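Local coordinates for protein 6-phosphogluconolactonase (Shewanella baltica, PDB 3NWP) that probably hydrolyses 6-phosphogluconolactone to 6-phosphogluconate, the second step of the oxidative pentose phosphate pathway, at residues L21-A26 against S57-D62; A39-S44 against F130-L135; S145-S150 against H173-L178; E152-L157 against D210-P215. All blocks are in the same frame, centred on the assembly; numbering follows the deposited sequence.

Contact 1: residues L21-A26 against S57-D62; sequences LASKIA and SMKSID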
loop_
_atom_site.group_PDB
_atom_site.type_symbol
_atom_site.label_atom_id
_atom_site.label_comp_id
_atom_site.label_asym_id
_atom_site.label_seq_id
_atom_site.Cartn_x
_atom_site.Cartn_y
_atom_site.Cartn_z
ATOM N N LEU A 21 -4.858 4.120 13.969
ATOM C CA LEU A 21 -4.286 4.220 12.610
ATOM C C LEU A 21 -5.140 5.138 11.734
ATOM O O LEU A 21 -4.603 6.022 11.015
ATOM C CB LEU A 21 -4.135 2.846 11.986
ATOM C CG LEU A 21 -3.499 2.746 10.603
ATOM C CD1 LEU A 21 -2.126 3.507 10.546
ATOM C CD2 LEU A 21 -3.319 1.266 10.179
ATOM N N ALA A 22 -6.457 5.007 11.824
ATOM C CA ALA A 22 -7.330 5.914 11.061
ATOM C C ALA A 22 -7.108 7.355 11.467
ATOM O O ALA A 22 -7.072 8.268 10.607
ATOM C CB ALA A 22 -8.824 5.489 11.227
ATOM N N SER A 23 -7.026 7.620 12.771
ATOM C CA SER A 23 -6.765 8.986 13.226
ATOM C C SER A 23 -5.424 9.529 12.749
ATOM O O SER A 23 -5.344 10.683 12.326
ATOM C CB SER A 23 -6.851 9.064 14.761
ATOM O OG SER A 23 -8.147 8.745 15.179
ATOM N N LYS A 24 -4.347 8.734 12.830
ATOM C CA LYS A 24 -3.030 9.166 12.370
ATOM C C LYS A 24 -3.048 9.468 10.866
ATOM O O LYS A 24 -2.508 10.484 10.433
ATOM C CB LYS A 24 -1.945 8.153 12.698
ATOM C CG LYS A 24 -1.660 7.952 14.165
ATOM C CD LYS A 24 -1.161 9.214 14.803
ATOM C CE LYS A 24 -0.710 8.929 16.272
ATOM N NZ LYS A 24 0.050 10.112 16.765
ATOM N N ILE A 25 -3.624 8.625 10.065
ATOM C CA ILE A 25 -3.696 8.835 8.625
ATOM C C ILE A 25 -4.499 10.062 8.321
ATOM O O ILE A 25 -4.029 10.921 7.529
ATOM C CB ILE A 25 -4.304 7.587 7.922
ATOM C CG1 ILE A 25 -3.344 6.390 7.976
ATOM C CG2 ILE A 25 -4.643 7.861 6.433
ATOM C CD1 ILE A 25 -4.027 5.066 7.652
ATOM N N ALA A 26 -5.674 10.196 8.909
ATOM C CA ALA A 26 -6.508 11.352 8.620
ATOM C C ALA A 26 -5.784 12.678 8.964
ATOM O O ALA A 26 -5.834 13.647 8.207
ATOM C CB ALA A 26 -7.911 11.238 9.314
ATOM N N SER A 57 -13.340 6.379 6.207
ATOM C CA SER A 57 -14.394 6.951 5.415
ATOM C C SER A 57 -15.230 7.955 6.207
ATOM O O SER A 57 -15.848 8.816 5.581
ATOM C CB SER A 57 -15.283 5.891 4.796
ATOM O OG SER A 57 -16.264 5.411 5.706
HETATM N N MSE A 58 -15.280 7.826 7.525
HETATM C CA MSE A 58 -16.088 8.724 8.342
HETATM C C MSE A 58 -15.315 9.946 8.867
HETATM O O MSE A 58 -15.946 10.893 9.380
HETATM C CB MSE A 58 -16.756 7.953 9.495
HETATM C CG MSE A 58 -17.918 7.089 9.049
HETATM SE SE MSE A 58 -19.427 8.137 8.499
HETATM C CE MSE A 58 -20.306 8.309 10.228
ATOM N N LYS A 59 -13.971 9.967 8.721
ATOM C CA LYS A 59 -13.159 11.076 9.246
ATOM C C LYS A 59 -13.495 12.391 8.522
ATOM O O LYS A 59 -13.587 12.402 7.291
ATOM C CB LYS A 59 -11.668 10.762 9.126
ATOM C CG LYS A 59 -11.182 9.620 10.020
ATOM C CD LYS A 59 -11.203 10.015 11.474
ATOM C CE LYS A 59 -10.785 8.862 12.401
ATOM N NZ LYS A 59 -10.868 9.311 13.830
ATOM N N SER A 60 -13.663 13.472 9.291
ATOM C CA SER A 60 -13.987 14.774 8.747
ATOM C C SER A 60 -12.714 15.556 8.395
ATOM O O SER A 60 -12.138 16.258 9.215
ATOM C CB SER A 60 -14.817 15.587 9.761
ATOM O OG SER A 60 -15.203 16.846 9.206
ATOM N N ILE A 61 -12.196 15.240 7.210
ATOM C CA ILE A 61 -11.077 15.981 6.617
ATOM C C ILE A 61 -11.517 16.374 5.203
ATOM O O ILE A 61 -12.595 15.943 4.712
ATOM C CB ILE A 61 -9.762 15.120 6.592
ATOM C CG1 ILE A 61 -9.911 13.865 5.751
ATOM C CG2 ILE A 61 -9.313 14.784 8.046
ATOM C CD1 ILE A 61 -8.509 13.181 5.318
ATOM N N ASP A 62 -10.646 17.169 4.557
ATOM C CA ASP A 62 -10.891 17.674 3.210
ATOM C C ASP A 62 -10.646 16.563 2.165
ATOM O O ASP A 62 -9.763 16.678 1.305
ATOM C CB ASP A 62 -10.002 18.903 2.952
ATOM C CG ASP A 62 -10.355 20.108 3.759
ATOM O OD1 ASP A 62 -11.544 20.323 4.117
ATOM O OD2 ASP A 62 -9.459 20.966 4.044
#
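Lys59, rather than a large apolar residue, does most of the packing against the small residues Ala22, Ser23 and Ala26, and it does so with the methylenes of its chain. CB and CG rest on the methyl of Ala26, the closer approach being 3.7 Å from Lys59 CG to Ala26 CB. A bend at chi2 (-70°) then turns the chain along the helix, back toward its earlier turn, so that Lys59 CE passes Ala22 CB at 4.1 Å. The ammonium ends near Ser23, Lys59 NZ lying 3.1 Å from Ser23 OG, a distance that is tentative because the serine is modelled in two conformers; the hydroxyl is hydrogen-bonded to Gln19 O within the helix. In the Rossmann-like alpha/beta fold this is where helix 14-36 meets the exit of helix 50-58, the connection between the parallel strands 39-43 and 66-74. On another side of the first helix, Leu21 and Ile25 touch Tyr190 of strand 189-194. An inverse gamma turn centred on Ser60 brings the chain round after Lys59, and Ile61 then reaches the helix again. Its CG1 takes the crowded position between N and C (chi1 62°), while the other branch is applied to Ala26: Ile61 CG2 lies 3.7 Å from Ala26 O and 4.0 Å from Ala26 CB. Asp62 N is bonded to Gln30 OE1, a later residue of the same helix.

Contact 2: residues A39-S44 against F130-L135; sequences ASLVVS and FDVVVL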
loop_
_atom_site.group_PDB
_atom_site.type_symbol
_atom_site.label_atom_id
_atom_site.label_comp_id
_atom_site.label_asym_id
_atom_site.label_seq_id
_atom_site.Cartn_x
_atom_site.Cartn_y
_atom_site.Cartn_z
ATOM N N ALA A 39 -3.478 16.340 -1.227
ATOM C CA ALA A 39 -2.711 15.299 -0.575
ATOM C C ALA A 39 -2.878 14.026 -1.378
ATOM O O ALA A 39 -3.719 13.939 -2.255
ATOM C CB ALA A 39 -3.194 15.092 0.845
ATOM N N SER A 40 -2.000 13.050 -1.126
ATOM C CA SER A 40 -2.079 11.749 -1.783
ATOM C C SER A 40 -1.909 10.620 -0.778
ATOM O O SER A 40 -1.101 10.676 0.160
ATOM C CB SER A 40 -1.087 11.612 -2.924
ATOM O OG SER A 40 0.222 11.811 -2.485
ATOM N N LEU A 41 -2.750 9.607 -0.970
ATOM C CA LEU A 41 -2.830 8.391 -0.165
ATOM C C LEU A 41 -2.740 7.152 -1.067
ATOM O O LEU A 41 -3.448 7.056 -2.079
ATOM C CB LEU A 41 -4.152 8.372 0.527
ATOM C CG LEU A 41 -4.537 7.129 1.309
ATOM C CD1 LEU A 41 -3.604 6.885 2.515
ATOM C CD2 LEU A 41 -6.072 7.157 1.775
ATOM N N VAL A 42 -1.880 6.204 -0.697
ATOM C CA VAL A 42 -1.794 4.905 -1.359
ATOM C C VAL A 42 -2.262 3.903 -0.345
ATOM O O VAL A 42 -1.819 3.883 0.808
ATOM C CB VAL A 42 -0.364 4.585 -1.766
ATOM C CG1 VAL A 42 -0.261 3.140 -2.339
ATOM C CG2 VAL A 42 0.185 5.684 -2.789
ATOM N N VAL A 43 -3.198 3.048 -0.732
ATOM C CA VAL A 43 -3.658 1.979 0.114
ATOM C C VAL A 43 -3.449 0.590 -0.518
ATOM O O VAL A 43 -3.389 0.467 -1.761
ATOM C CB VAL A 43 -5.124 2.121 0.511
ATOM C CG1 VAL A 43 -5.311 3.457 1.332
ATOM C CG2 VAL A 43 -6.099 2.129 -0.734
ATOM N N SER A 44 -3.412 -0.431 0.337
ATOM C CA SER A 44 -3.298 -1.803 -0.068
ATOM C C SER A 44 -4.597 -2.573 0.155
ATOM O O SER A 44 -5.479 -2.135 0.898
ATOM C CB SER A 44 -2.127 -2.471 0.672
ATOM O OG SER A 44 -0.895 -1.806 0.409
ATOM N N PHE A 130 4.218 10.873 -2.152
ATOM C CA PHE A 130 2.984 10.471 -1.563
ATOM C C PHE A 130 2.971 10.873 -0.095
ATOM O O PHE A 130 3.953 10.651 0.616
ATOM C CB PHE A 130 2.749 8.968 -1.663
ATOM C CG PHE A 130 2.699 8.409 -3.062
ATOM C CD1 PHE A 130 1.771 8.849 -3.986
ATOM C CD2 PHE A 130 3.498 7.361 -3.397
ATOM C CE1 PHE A 130 1.730 8.301 -5.270
ATOM C CE2 PHE A 130 3.439 6.793 -4.689
ATOM C CZ PHE A 130 2.541 7.271 -5.587
ATOM N N ASP A 131 1.859 11.408 0.395
ATOM C CA ASP A 131 1.841 11.826 1.794
ATOM C C ASP A 131 1.761 10.654 2.761
ATOM O O ASP A 131 2.448 10.631 3.804
ATOM C CB ASP A 131 0.710 12.787 2.045
ATOM C CG ASP A 131 0.907 14.068 1.233
ATOM O OD1 ASP A 131 1.948 14.750 1.452
ATOM O OD2 ASP A 131 0.126 14.332 0.293
ATOM N N VAL A 132 0.925 9.671 2.431
ATOM C CA VAL A 132 0.736 8.484 3.287
ATOM C C VAL A 132 0.624 7.232 2.397
ATOM O O VAL A 132 -0.129 7.244 1.399
ATOM C CB VAL A 132 -0.527 8.597 4.125
ATOM C CG1 VAL A 132 -0.722 7.302 4.948
ATOM C CG2 VAL A 132 -0.469 9.786 5.089
ATOM N N VAL A 133 1.399 6.213 2.708
ATOM C CA VAL A 133 1.309 4.899 2.058
ATOM C C VAL A 133 0.992 3.881 3.104
ATOM O O VAL A 133 1.684 3.781 4.130
ATOM C CB VAL A 133 2.639 4.547 1.402
ATOM C CG1 VAL A 133 2.645 3.110 0.820
ATOM C CG2 VAL A 133 2.986 5.558 0.305
ATOM N N VAL A 134 -0.035 3.061 2.872
ATOM C CA VAL A 134 -0.463 2.002 3.788
ATOM C C VAL A 134 -0.200 0.674 3.087
ATOM O O VAL A 134 -0.742 0.406 2.012
ATOM C CB VAL A 134 -1.925 2.107 4.176
ATOM C CG1 VAL A 134 -2.228 1.059 5.301
ATOM C CG2 VAL A 134 -2.277 3.545 4.631
ATOM N N LEU A 135 0.702 -0.113 3.674
ATOM C CA LEU A 135 1.127 -1.394 3.174
ATOM C C LEU A 135 0.615 -2.598 3.997
ATOM O O LEU A 135 0.325 -2.456 5.209
ATOM C CB LEU A 135 2.673 -1.448 3.081
ATOM C CG LEU A 135 3.345 -0.407 2.187
ATOM C CD1 LEU A 135 4.894 -0.704 2.262
ATOM C CD2 LEU A 135 2.831 -0.591 0.744
#
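Val42 and Phe130 meet in the tightly packed part of this contact: methyl CG2 of Val42 stands over the middle of the phenyl ring, 3.6 Å from the Phe130 centroid and 7° off the ring normal, a CH-pi contact. That methyl is placed by a torsion that sets Val42 CG1 anti to the backbone N (chi1 174°) and leaves CG2 beside it, facing the ring. Ser40 OG lies at the ring edge and bonds to Pro127 O. Around this pair the backbones are closely joined. Val42 N gives a hydrogen bond to Val132 O at 2.9 Å, and Val42 O receives Val134 N at 2.8 Å. Asp131 secures the start of the pairing, its OD2 accepting from Ser40 N at 2.9 Å through the anti lone pair. Its OD1 forms salt bridges with Arg187 and Arg36, so this buried carboxylate is held by charge as well as by the peptide. On the other face, Leu41 and Val132 run side by side, Leu41 CD1 lying 3.8 Å from Val132 CG1. The partly exposed end at Ser44 is looser. There the CA atoms of Ser44 and Leu135 are 5.5 Å apart, and Ser44 N meets Val134 O at too poor an angle to bond. The side chain bonds instead, Ser44 OG giving its proton to Val134 O at 2.7 Å, in the carbonyl plane. Neighbouring parallel strands with helix 14-36 packed on one face are characteristic of a Rossmann-like alpha/beta sheet.

Contact 3: residues S145-S150 against H173-L178; sequences SWFPCS and HGRITL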
loop_
_atom_site.group_PDB
_atom_site.type_symbol
_atom_site.label_atom_id
_atom_site.label_comp_id
_atom_site.label_asym_id
_atom_site.label_seq_id
_atom_site.Cartn_x
_atom_site.Cartn_y
_atom_site.Cartn_z
ATOM N N SER A 145 2.841 -5.829 -4.931
ATOM C CA SER A 145 2.976 -7.095 -5.656
ATOM C C SER A 145 4.444 -7.352 -5.992
ATOM O O SER A 145 4.788 -7.813 -7.103
ATOM C CB SER A 145 2.018 -7.226 -6.881
ATOM O OG SER A 145 0.703 -7.569 -6.453
ATOM N N TRP A 146 5.311 -7.073 -5.022
ATOM C CA TRP A 146 6.731 -7.392 -5.066
ATOM C C TRP A 146 6.895 -8.774 -4.503
ATOM O O TRP A 146 6.971 -8.971 -3.296
ATOM C CB TRP A 146 7.596 -6.409 -4.241
ATOM C CG TRP A 146 7.422 -4.940 -4.476
ATOM C CD1 TRP A 146 6.745 -4.286 -5.508
ATOM C CD2 TRP A 146 7.876 -3.915 -3.589
ATOM N NE1 TRP A 146 6.786 -2.925 -5.302
ATOM C CE2 TRP A 146 7.436 -2.677 -4.107
ATOM C CE3 TRP A 146 8.576 -3.930 -2.380
ATOM C CZ2 TRP A 146 7.721 -1.476 -3.472
ATOM C CZ3 TRP A 146 8.842 -2.707 -1.752
ATOM C CH2 TRP A 146 8.388 -1.521 -2.286
ATOM N N PHE A 147 6.852 -9.776 -5.372
ATOM C CA PHE A 147 6.819 -11.144 -4.942
ATOM C C PHE A 147 8.183 -11.805 -5.150
ATOM O O PHE A 147 8.756 -11.681 -6.248
ATOM C CB PHE A 147 5.796 -11.932 -5.744
ATOM C CG PHE A 147 4.389 -11.783 -5.271
ATOM C CD1 PHE A 147 3.894 -12.607 -4.282
ATOM C CD2 PHE A 147 3.542 -10.834 -5.840
ATOM C CE1 PHE A 147 2.587 -12.489 -3.860
ATOM C CE2 PHE A 147 2.262 -10.688 -5.384
ATOM C CZ PHE A 147 1.771 -11.525 -4.403
ATOM N N PRO A 148 8.643 -12.541 -4.169
ATOM C CA PRO A 148 9.930 -13.225 -4.326
ATOM C C PRO A 148 9.879 -14.383 -5.349
ATOM O O PRO A 148 10.901 -14.774 -5.874
ATOM C CB PRO A 148 10.240 -13.706 -2.920
ATOM C CG PRO A 148 8.964 -13.795 -2.196
ATOM C CD PRO A 148 8.048 -12.769 -2.832
ATOM N N CYS A 149 8.685 -14.835 -5.673
ATOM C CA CYS A 149 8.511 -15.891 -6.656
ATOM C C CYS A 149 8.338 -15.365 -8.083
ATOM O O CYS A 149 7.998 -16.152 -8.966
ATOM C CB CYS A 149 7.274 -16.698 -6.248
ATOM S SG CYS A 149 5.753 -15.711 -6.256
ATOM N N SER A 150 8.533 -14.057 -8.320
ATOM C CA SER A 150 8.285 -13.474 -9.643
ATOM C C SER A 150 9.594 -13.086 -10.350
ATOM O O SER A 150 10.555 -12.580 -9.738
ATOM C CB SER A 150 7.346 -12.264 -9.574
ATOM O OG SER A 150 7.977 -11.162 -8.933
ATOM N N HIS A 173 -3.120 -14.547 -10.409
ATOM C CA HIS A 173 -3.424 -13.329 -11.204
ATOM C C HIS A 173 -2.154 -12.565 -11.594
ATOM O O HIS A 173 -1.217 -12.394 -10.786
ATOM C CB HIS A 173 -4.428 -12.362 -10.526
ATOM C CG HIS A 173 -5.632 -13.043 -9.955
ATOM N ND1 HIS A 173 -6.550 -13.710 -10.737
ATOM C CD2 HIS A 173 -6.040 -13.201 -8.677
ATOM C CE1 HIS A 173 -7.489 -14.235 -9.963
ATOM N NE2 HIS A 173 -7.199 -13.951 -8.707
ATOM N N GLY A 174 -2.140 -12.130 -12.825
ATOM C CA GLY A 174 -1.180 -11.106 -13.226
ATOM C C GLY A 174 -1.383 -9.897 -12.317
ATOM O O GLY A 174 -2.498 -9.613 -11.929
ATOM N N ARG A 175 -0.311 -9.128 -12.097
ATOM C CA ARG A 175 -0.348 -7.996 -11.189
ATOM C C ARG A 175 0.244 -6.761 -11.837
ATOM O O ARG A 175 1.164 -6.834 -12.671
ATOM C CB ARG A 175 0.468 -8.268 -9.902
ATOM C CG ARG A 175 0.193 -9.612 -9.213
ATOM C CD ARG A 175 -1.221 -9.685 -8.787
ATOM N NE ARG A 175 -1.538 -10.900 -8.042
ATOM C CZ ARG A 175 -1.554 -10.988 -6.696
ATOM N NH1 ARG A 175 -1.205 -9.936 -5.947
ATOM N NH2 ARG A 175 -1.918 -12.129 -6.109
ATOM N N ILE A 176 -0.278 -5.626 -11.410
ATOM C CA ILE A 176 0.417 -4.365 -11.576
ATOM C C ILE A 176 0.794 -3.944 -10.162
ATOM O O ILE A 176 0.065 -4.199 -9.202
ATOM C CB ILE A 176 -0.479 -3.372 -12.297
ATOM C CG1 ILE A 176 0.227 -2.072 -12.576
ATOM C CG2 ILE A 176 -1.774 -3.131 -11.550
ATOM C CD1 ILE A 176 -0.298 -1.441 -13.867
ATOM N N THR A 177 1.947 -3.331 -10.047
ATOM C CA THR A 177 2.401 -2.841 -8.749
ATOM C C THR A 177 3.020 -1.480 -8.887
ATOM O O THR A 177 3.781 -1.209 -9.828
ATOM C CB THR A 177 3.400 -3.840 -8.135
ATOM O OG1 THR A 177 3.640 -3.501 -6.739
ATOM C CG2 THR A 177 4.750 -3.887 -8.855
ATOM N N LEU A 178 2.864 -0.664 -7.862
ATOM C CA LEU A 178 3.742 0.487 -7.746
ATOM C C LEU A 178 5.152 -0.028 -7.511
ATOM O O LEU A 178 5.386 -1.037 -6.887
ATOM C CB LEU A 178 3.282 1.462 -6.632
ATOM C CG LEU A 178 1.920 2.111 -6.763
ATOM C CD1 LEU A 178 1.743 3.284 -5.720
ATOM C CD2 LEU A 178 1.577 2.571 -8.170
#
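Ser145, Trp146 and Phe147 lie against Arg175, Thr177 and Leu178, where a loop crosses one face of strand 175-178. This strand belongs to the antiparallel part of the mixed sheet, between strands 66-74 and 163-166, and Arg175 and Thr177 turn their side chains to the loop while Ile176 turns away. Among the polar contacts, Ser145 N gives a nearly straight hydrogen bond (166°) to Thr177 OG1 at 3.1 Å. With CG anti to the carbonyl carbon, the Arg175 chain bends at chi2 (-61°), which folds the guanidinium back to Ser145 and Phe147. Its NH1 donates to Ser145 OG at 3.1 Å, somewhat tilted from the guanidinium plane. The same hydroxyl is bonded to Asp72 OD2, with which Arg175 also makes a long, weak ion pair, and Arg175 NH2 is held by Pro172 O. The aromatic contact sets the edge of Phe147 against one face of the guanidinium, with the planes 86° apart and Phe147 CE2 3.6 Å from Arg175 NH1. Phe147 itself stacks on His142. Putting a leucine at Arg175 would probably leave Ser145 OG without this N-H donor, Pro172 O without its mate and the Phe147 edge without the flat cation it meets. Apolar contact is slighter: Ser145 CB packs on Arg175 CB at 3.6 Å. The remaining bonds converge on one backbone oxygen: Leu178 O accepts Thr177 OG1 at 3.0 Å and, nearly in the indole plane, Trp146 NE1 at 2.8 Å.

Contact 4: residues E152-L157 against D210-P215; sequences ELENAL and DVHAMP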
loop_
_atom_site.group_PDB
_atom_site.type_symbol
_atom_site.label_atom_id
_atom_site.label_comp_id
_atom_site.label_asym_id
_atom_site.label_seq_id
_atom_site.Cartn_x
_atom_site.Cartn_y
_atom_site.Cartn_z
ATOM N N GLU A 152 9.929 -10.570 -12.229
ATOM C CA GLU A 152 9.934 -9.129 -12.375
ATOM C C GLU A 152 10.315 -8.422 -11.086
ATOM O O GLU A 152 10.283 -7.195 -11.052
ATOM C CB GLU A 152 8.542 -8.643 -12.771
ATOM C CG GLU A 152 8.036 -9.168 -14.107
ATOM C CD GLU A 152 7.344 -10.514 -14.052
ATOM O OE1 GLU A 152 7.099 -11.108 -12.970
ATOM O OE2 GLU A 152 7.026 -11.041 -15.153
ATOM N N LEU A 153 10.686 -9.184 -10.049
ATOM C CA LEU A 153 10.999 -8.520 -8.755
ATOM C C LEU A 153 12.117 -7.478 -8.888
ATOM O O LEU A 153 11.950 -6.344 -8.410
ATOM C CB LEU A 153 11.359 -9.544 -7.694
ATOM C CG LEU A 153 11.697 -8.950 -6.343
ATOM C CD1 LEU A 153 10.515 -8.152 -5.693
ATOM C CD2 LEU A 153 12.152 -10.088 -5.391
ATOM N N GLU A 154 13.267 -7.829 -9.485
ATOM C CA GLU A 154 14.328 -6.833 -9.623
ATOM C C GLU A 154 13.873 -5.573 -10.349
ATOM O O GLU A 154 14.245 -4.449 -9.950
ATOM C CB GLU A 154 15.558 -7.471 -10.294
ATOM C CG GLU A 154 16.823 -6.616 -10.191
ATOM C CD GLU A 154 17.385 -6.439 -8.741
ATOM O OE1 GLU A 154 16.737 -6.817 -7.748
ATOM O OE2 GLU A 154 18.498 -5.907 -8.596
ATOM N N ASN A 155 13.085 -5.729 -11.419
ATOM C CA ASN A 155 12.508 -4.604 -12.086
ATOM C C ASN A 155 11.662 -3.749 -11.102
ATOM O O ASN A 155 11.806 -2.532 -11.067
ATOM C CB ASN A 155 11.706 -4.987 -13.324
ATOM C CG ASN A 155 11.384 -3.780 -14.176
ATOM O OD1 ASN A 155 12.240 -2.900 -14.335
ATOM N ND2 ASN A 155 10.187 -3.732 -14.712
ATOM N N ALA A 156 10.776 -4.382 -10.390
ATOM C CA ALA A 156 9.966 -3.620 -9.427
ATOM C C ALA A 156 10.841 -2.861 -8.443
ATOM O O ALA A 156 10.507 -1.743 -8.053
ATOM C CB ALA A 156 8.997 -4.533 -8.716
ATOM N N LEU A 157 11.933 -3.484 -8.009
ATOM C CA LEU A 157 12.828 -2.902 -6.981
ATOM C C LEU A 157 13.746 -1.815 -7.496
ATOM O O LEU A 157 14.315 -1.063 -6.713
ATOM C CB LEU A 157 13.645 -4.014 -6.295
ATOM C CG LEU A 157 12.822 -5.056 -5.546
ATOM C CD1 LEU A 157 13.771 -6.103 -5.015
ATOM C CD2 LEU A 157 11.959 -4.378 -4.414
ATOM N N ASP A 210 18.077 -9.051 3.049
ATOM C CA ASP A 210 17.978 -9.791 1.725
ATOM C C ASP A 210 16.551 -9.551 1.163
ATOM O O ASP A 210 15.594 -10.303 1.448
ATOM C CB ASP A 210 18.286 -11.280 1.907
ATOM C CG ASP A 210 18.170 -12.103 0.613
ATOM O OD1 ASP A 210 17.682 -11.583 -0.431
ATOM O OD2 ASP A 210 18.535 -13.309 0.685
ATOM N N VAL A 211 16.429 -8.530 0.332
ATOM C CA VAL A 211 15.118 -8.122 -0.194
ATOM C C VAL A 211 14.553 -9.179 -1.157
ATOM O O VAL A 211 13.351 -9.391 -1.249
ATOM C CB VAL A 211 15.185 -6.708 -0.823
ATOM C CG1 VAL A 211 15.781 -5.693 0.171
ATOM C CG2 VAL A 211 15.979 -6.715 -2.135
ATOM N N HIS A 212 15.428 -9.899 -1.867
ATOM C CA HIS A 212 14.949 -10.876 -2.801
ATOM C C HIS A 212 14.249 -12.018 -2.143
ATOM O O HIS A 212 13.352 -12.602 -2.729
ATOM C CB HIS A 212 16.108 -11.335 -3.735
ATOM C CG HIS A 212 16.583 -10.223 -4.627
ATOM N ND1 HIS A 212 17.662 -9.422 -4.303
ATOM C CD2 HIS A 212 16.072 -9.719 -5.776
ATOM C CE1 HIS A 212 17.815 -8.501 -5.240
ATOM N NE2 HIS A 212 16.865 -8.663 -6.144
ATOM N N ALA A 213 14.619 -12.353 -0.908
ATOM C CA ALA A 213 13.915 -13.401 -0.180
ATOM C C ALA A 213 12.568 -12.885 0.411
ATOM O O ALA A 213 11.555 -13.598 0.370
ATOM C CB ALA A 213 14.819 -13.939 0.965
HETATM N N MSE A 214 12.598 -11.688 0.965
HETATM C CA MSE A 214 11.391 -11.066 1.595
HETATM C C MSE A 214 11.337 -9.589 1.216
HETATM O O MSE A 214 11.966 -8.743 1.863
HETATM C CB MSE A 214 11.433 -11.231 3.120
HETATM C CG MSE A 214 11.340 -12.682 3.604
HETATM SE SE MSE A 214 11.296 -12.927 5.464
HETATM C CE MSE A 214 9.596 -12.469 5.683
ATOM N N PRO A 215 10.588 -9.258 0.146
ATOM C CA PRO A 215 10.651 -7.886 -0.389
ATOM C C PRO A 215 10.163 -6.735 0.543
ATOM O O PRO A 215 10.577 -5.599 0.352
ATOM C CB PRO A 215 9.820 -7.994 -1.663
ATOM C CG PRO A 215 10.069 -9.433 -2.128
ATOM C CD PRO A 215 10.004 -10.204 -0.828
#
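Glu154 OE1 receives the N-H of His212 NE2 in a His-carboxylate hydrogen bond measured at 2.4 Å, a length short enough to be doubtful in detail although the pairing is plain. The oxygen comes to the edge of the imidazole, close to its plane, and the carboxylate is turned 33° from the ring. Glu154 reaches it by extending CG anti to the backbone N (chi1 -167°) and then bending at chi2, which brings the acid round from the flank of the helix to the neighbouring loop. Both residues are exposed, so this polar pair closes the outer side of an otherwise apolar contact. Behind it stands Leu153. One of its methyls, CD1, packs on Pro215 CG at 3.8 Å, and the other, CD2, lies 3.9 Å from His212 O. This is the joint between the short helix 153-158 and the turn-like link 210-215 that connects helices 196-206 and 217-220, with Trp146 touching both Leu153 and Pro215. An alanine in place of Leu153 would remove both methyls and is likely to open a gap beside the Pro215 ring and next to the His212 backbone. One helical turn on, Leu157 CD1 meets Val211 CG2 at 3.7 Å in one of the two conformers modelled for the valine, the two side chains sliding past each other in opposite directions. The link has its own brace, an Asx motif in which Asp210 OD1 accepts from Ala213 N at 3.2 Å, the donor standing well above the carboxylate plane. Asp210 O is bonded to Arg217 NH1 of the following helix.

How the contacts relate
Contact 2 lies nearest the core, its centre about 6 Å from that of the chain, and joins contacts 1 and 3, which do not touch each other (nearest atoms about 14 Å apart). Toward contact 1, Ile25 rests on Leu41, Val132 and Val134, binding helix 14-36 to the parallel strands. Toward contact 3, Leu178 meets Val42 and Phe130, extending the packing into the antiparallel part of the sheet. Contacts 3 and 4 abut, with centres about 10 Å apart: Pro148 sits on His212 and Ala213, and Trp146 O on Pro215. Contacts 1 and 4 are about 32 Å apart between centres. In this family the active site is expected beyond the C-terminal ends of the parallel strands, the end of contact 2 bearing Ser44 and Leu135.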